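Local coordinates for protein ML032222a iGluR (Mnemiopsis leidyi, PDB 4YKI) that binds glycine as the ligand-binding domain of a ctenophore ionotropic glutamate receptor, probably a glycine-activated ion channel subunit, at residues B[31-42]-B[51-59]. Residues are numbered along the deposited sequence; the frame is centred on the assembly and turned at random.
Sequences NDCWSGMVNDMV and FTYEYIQPD
Asn39 OD1 is gripped twice: Tyr55 OH donates to it at 2.8 Å, lying in the carbonyl plane on a lone pair, and a water that also bonds Tyr53 OH donates to it at 2.7 Å. With CG anti to the backbone N (chi1 -175°), the end of the Asn39 side chain comes nearer the strand, and OD1 meets the Tyr55 ring at its edge. This fixes the phenol end of Tyr55, whose OH also packs against Val42 CB.

The Tyr53 ring is sandwiched. Val42 CG1 sits over its centre, 3.7 Å from the centroid, a CH-pi contact; over the opposite face lies the Asn31 amide, its plane nearly parallel to the ring (8°), with ND2 offset toward the rim. From there Asn31 ND2 donates to Tyr53 O at 3.0 Å in a nearly straight bond (163°), although the donor stands above the carbonyl plane. Asn31 OD1 accepts a hydrogen bond from a water that in turn accepts one from Tyr55 N.

Trp34 meets Tyr55 obliquely: Tyr55 CB lies over the five-membered ring, 3.9 Å from its centroid, while Trp34 CD1 approaches Tyr55 CD2. Gln57 CG reaches the indole edge, and a water joins Trp34 NE1 to Tyr55 O. Were Trp34 an alanine, Tyr55 CB and Gln57 CG would probably lose their indole cover and that water its NE1 donor.

The Trp34 side chain is about 13 Å from the bound glycine, so this is packing beside the pocket. Helix 37-49 links parallel neighbours 9-13 and 52-56 in a beta-alpha-beta crossover, and Leu12 of strand 9-13 touches Val42, Tyr53 and Tyr55. Strand 34-35 pairs antiparallel with 22-23, and the Cys28-Cys33 disulfide closes a loop in the connection between them.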
loop_
_atom_site.group_PDB
_atom_site.type_symbol
_atom_site.label_atom_id
_atom_site.label_comp_id
_atom_site.label_asym_id
_atom_site.label_seq_id
_atom_site.Cartn_x
_atom_site.Cartn_y
_atom_site.Cartn_z
ATOM N N ASN B 31 17.220 -22.495 -8.579
ATOM C CA ASN B 31 16.271 -21.858 -7.666
ATOM C C ASN B 31 16.543 -22.207 -6.203
ATOM O O ASN B 31 16.201 -21.439 -5.308
ATOM C CB ASN B 31 14.838 -22.243 -8.030
ATOM C CG ASN B 31 14.402 -21.712 -9.385
ATOM O OD1 ASN B 31 15.002 -20.808 -9.942
ATOM N ND2 ASN B 31 13.337 -22.282 -9.909
ATOM N N ASP B 32 17.178 -23.358 -5.975
ATOM C CA ASP B 32 17.491 -23.825 -4.621
ATOM C C ASP B 32 18.438 -22.921 -3.876
ATOM O O ASP B 32 18.529 -23.019 -2.666
ATOM C CB ASP B 32 18.198 -25.185 -4.651
ATOM C CG ASP B 32 17.327 -26.306 -5.083
ATOM O OD1 ASP B 32 16.091 -26.182 -5.001
ATOM O OD2 ASP B 32 17.910 -27.346 -5.465
ATOM N N CYS B 33 19.155 -22.075 -4.602
ATOM C CA CYS B 33 20.060 -21.119 -3.978
ATOM C C CYS B 33 19.342 -19.975 -3.277
ATOM O O CYS B 33 19.952 -19.239 -2.507
ATOM C CB CYS B 33 21.031 -20.544 -4.998
ATOM S SG CYS B 33 22.148 -21.749 -5.735
ATOM N N TRP B 34 18.046 -19.834 -3.539
ATOM C CA TRP B 34 17.265 -18.690 -3.085
ATOM C C TRP B 34 16.294 -19.092 -1.980
ATOM O O TRP B 34 15.714 -20.173 -2.025
ATOM C CB TRP B 34 16.492 -18.088 -4.253
ATOM C CG TRP B 34 17.370 -17.488 -5.309
ATOM C CD1 TRP B 34 17.953 -18.137 -6.368
ATOM C CD2 TRP B 34 17.774 -16.121 -5.415
ATOM N NE1 TRP B 34 18.687 -17.261 -7.114
ATOM C CE2 TRP B 34 18.586 -16.012 -6.561
ATOM C CE3 TRP B 34 17.512 -14.973 -4.662
ATOM C CZ2 TRP B 34 19.132 -14.798 -6.976
ATOM C CZ3 TRP B 34 18.064 -13.766 -5.075
ATOM C CH2 TRP B 34 18.872 -13.692 -6.218
ATOM N N SER B 35 16.119 -18.211 -0.999
ATOM C CA SER B 35 15.147 -18.393 0.061
ATOM C C SER B 35 14.731 -17.011 0.561
ATOM O O SER B 35 15.370 -16.009 0.263
ATOM C CB SER B 35 15.713 -19.240 1.201
ATOM O OG SER B 35 16.866 -18.634 1.757
ATOM N N GLY B 36 13.661 -16.961 1.344
ATOM C CA GLY B 36 13.217 -15.732 1.968
ATOM C C GLY B 36 11.752 -15.439 1.714
ATOM O O GLY B 36 11.050 -16.230 1.081
ATOM N N MET B 37 11.281 -14.313 2.242
ATOM C CA MET B 37 9.886 -13.919 2.095
ATOM C C MET B 37 9.460 -13.838 0.638
ATOM O O MET B 37 8.400 -14.357 0.261
ATOM C CB MET B 37 9.660 -12.580 2.789
ATOM C CG MET B 37 8.276 -12.010 2.552
ATOM S SD MET B 37 8.014 -10.528 3.514
ATOM C CE MET B 37 6.313 -10.126 3.130
ATOM N N VAL B 38 10.250 -13.166 -0.189
ATOM C CA VAL B 38 9.878 -13.033 -1.591
ATOM C C VAL B 38 9.920 -14.390 -2.301
ATOM O O VAL B 38 9.055 -14.708 -3.109
ATOM C CB VAL B 38 10.745 -11.967 -2.314
ATOM C CG1 VAL B 38 10.583 -12.026 -3.818
ATOM C CG2 VAL B 38 10.341 -10.577 -1.802
ATOM N N ASN B 39 10.930 -15.209 -2.009
ATOM C CA ASN B 39 10.972 -16.534 -2.585
ATOM C C ASN B 39 9.711 -17.333 -2.260
ATOM O O ASN B 39 9.166 -18.015 -3.115
ATOM C CB ASN B 39 12.210 -17.303 -2.136
ATOM C CG ASN B 39 12.316 -18.639 -2.832
ATOM O OD1 ASN B 39 12.468 -18.707 -4.044
ATOM N ND2 ASN B 39 12.232 -19.710 -2.067
ATOM N N ASP B 40 9.263 -17.267 -1.012
ATOM C CA ASP B 40 8.043 -17.978 -0.617
ATOM C C ASP B 40 6.832 -17.467 -1.405
ATOM O O ASP B 40 5.978 -18.246 -1.780
ATOM C CB ASP B 40 7.779 -17.839 0.894
ATOM C CG ASP B 40 8.686 -18.691 1.755
ATOM O OD1 ASP B 40 9.401 -19.563 1.227
ATOM O OD2 ASP B 40 8.621 -18.499 2.984
ATOM N N MET B 41 6.763 -16.160 -1.658
ATOM C CA MET B 41 5.712 -15.594 -2.499
ATOM C C MET B 41 5.781 -16.145 -3.926
ATOM O O MET B 41 4.762 -16.528 -4.491
ATOM C CB MET B 41 5.831 -14.071 -2.522
ATOM C CG MET B 41 5.554 -13.424 -1.178
ATOM S SD MET B 41 6.039 -11.709 -1.045
ATOM C CE MET B 41 4.920 -10.903 -2.206
ATOM N N VAL B 42 6.980 -16.179 -4.496
ATOM C CA VAL B 42 7.175 -16.658 -5.872
ATOM C C VAL B 42 6.805 -18.131 -5.994
ATOM O O VAL B 42 6.160 -18.536 -6.951
ATOM C CB VAL B 42 8.625 -16.421 -6.341
ATOM C CG1 VAL B 42 8.917 -17.159 -7.641
ATOM C CG2 VAL B 42 8.901 -14.942 -6.513
ATOM N N PHE B 51 3.443 -21.508 -13.773
ATOM C CA PHE B 51 4.678 -21.190 -14.484
ATOM C C PHE B 51 5.883 -21.829 -13.816
ATOM O O PHE B 51 5.838 -22.159 -12.639
ATOM C CB PHE B 51 4.894 -19.665 -14.630
ATOM C CG PHE B 51 5.005 -18.891 -13.315
ATOM C CD1 PHE B 51 6.227 -18.767 -12.652
ATOM C CD2 PHE B 51 3.899 -18.249 -12.759
ATOM C CE1 PHE B 51 6.324 -18.043 -11.483
ATOM C CE2 PHE B 51 4.010 -17.523 -11.571
ATOM C CZ PHE B 51 5.216 -17.420 -10.945
ATOM N N THR B 52 6.944 -22.016 -14.592
ATOM C CA THR B 52 8.264 -22.294 -14.037
ATOM C C THR B 52 9.054 -20.993 -14.038
ATOM O O THR B 52 8.645 -20.013 -14.652
ATOM C CB THR B 52 9.013 -23.362 -14.834
ATOM O OG1 THR B 52 9.183 -22.919 -16.183
ATOM C CG2 THR B 52 8.264 -24.668 -14.834
ATOM N N TYR B 53 10.173 -20.944 -13.340
ATOM C CA TYR B 53 10.908 -19.700 -13.236
ATOM C C TYR B 53 12.374 -19.946 -12.944
ATOM O O TYR B 53 12.795 -21.053 -12.581
ATOM C CB TYR B 53 10.298 -18.790 -12.139
ATOM C CG TYR B 53 10.330 -19.408 -10.765
ATOM C CD1 TYR B 53 9.332 -20.277 -10.362
ATOM C CD2 TYR B 53 11.387 -19.174 -9.899
ATOM C CE1 TYR B 53 9.366 -20.885 -9.141
ATOM C CE2 TYR B 53 11.431 -19.789 -8.655
ATOM C CZ TYR B 53 10.412 -20.651 -8.286
ATOM O OH TYR B 53 10.409 -21.288 -7.077
ATOM N N GLU B 54 13.149 -18.888 -13.121
ATOM C CA GLU B 54 14.524 -18.812 -12.660
ATOM C C GLU B 54 14.769 -17.389 -12.220
ATOM O O GLU B 54 14.056 -16.481 -12.633
ATOM C CB GLU B 54 15.503 -19.197 -13.770
ATOM C CG GLU B 54 15.525 -18.204 -14.938
ATOM C CD GLU B 54 16.389 -18.672 -16.076
ATOM O OE1 GLU B 54 15.828 -19.298 -17.001
ATOM O OE2 GLU B 54 17.615 -18.418 -16.040
ATOM N N TYR B 55 15.803 -17.187 -11.413
ATOM C CA TYR B 55 16.192 -15.862 -10.976
ATOM C C TYR B 55 17.440 -15.400 -11.712
ATOM O O TYR B 55 18.382 -16.181 -11.892
ATOM C CB TYR B 55 16.445 -15.869 -9.472
ATOM C CG TYR B 55 15.245 -16.145 -8.587
ATOM C CD1 TYR B 55 14.261 -15.184 -8.397
ATOM C CD2 TYR B 55 15.110 -17.349 -7.919
ATOM C CE1 TYR B 55 13.187 -15.423 -7.576
ATOM C CE2 TYR B 55 14.033 -17.601 -7.094
ATOM C CZ TYR B 55 13.083 -16.627 -6.912
ATOM O OH TYR B 55 12.021 -16.834 -6.056
ATOM N N ILE B 56 17.450 -14.142 -12.111
ATOM C CA ILE B 56 18.570 -13.531 -12.833
ATOM C C ILE B 56 18.963 -12.251 -12.099
ATOM O O ILE B 56 18.152 -11.333 -11.915
ATOM C CB ILE B 56 18.205 -13.196 -14.295
ATOM C CG1 ILE B 56 17.818 -14.496 -15.026
ATOM C CG2 ILE B 56 19.357 -12.428 -15.018
ATOM C CD1 ILE B 56 17.575 -14.378 -16.505
ATOM N N GLN B 57 20.217 -12.211 -11.661
ATOM C CA GLN B 57 20.746 -11.031 -11.004
ATOM C C GLN B 57 21.434 -10.116 -11.996
ATOM O O GLN B 57 22.104 -10.575 -12.897
ATOM C CB GLN B 57 21.749 -11.439 -9.933
ATOM C CG GLN B 57 21.231 -12.435 -8.938
ATOM C CD GLN B 57 22.138 -12.539 -7.747
ATOM O OE1 GLN B 57 22.339 -11.566 -7.015
ATOM N NE2 GLN B 57 22.710 -13.724 -7.539
ATOM N N PRO B 58 21.312 -8.799 -11.819
ATOM C CA PRO B 58 22.063 -7.897 -12.693
ATOM C C PRO B 58 23.547 -7.976 -12.386
ATOM O O PRO B 58 23.931 -8.064 -11.220
ATOM C CB PRO B 58 21.518 -6.516 -12.336
ATOM C CG PRO B 58 21.132 -6.655 -10.909
ATOM C CD PRO B 58 20.587 -8.067 -10.773
ATOM N N ASP B 59 24.372 -7.947 -13.420
ATOM C CA ASP B 59 25.804 -7.984 -13.222
ATOM C C ASP B 59 26.305 -6.838 -12.327
ATOM O O ASP B 59 27.262 -6.997 -11.568
ATOM C CB ASP B 59 26.503 -7.931 -14.589
ATOM C CG ASP B 59 26.157 -9.117 -15.475
ATOM O OD1 ASP B 59 25.979 -10.222 -14.930
ATOM O OD2 ASP B 59 26.103 -8.957 -16.722
HETATM O O HOH W 1 17.307 -19.395 -10.312
HETATM O O HOH W 2 19.985 -17.412 -9.746
HETATM O O HOH W 3 12.575 -20.949 -5.605
#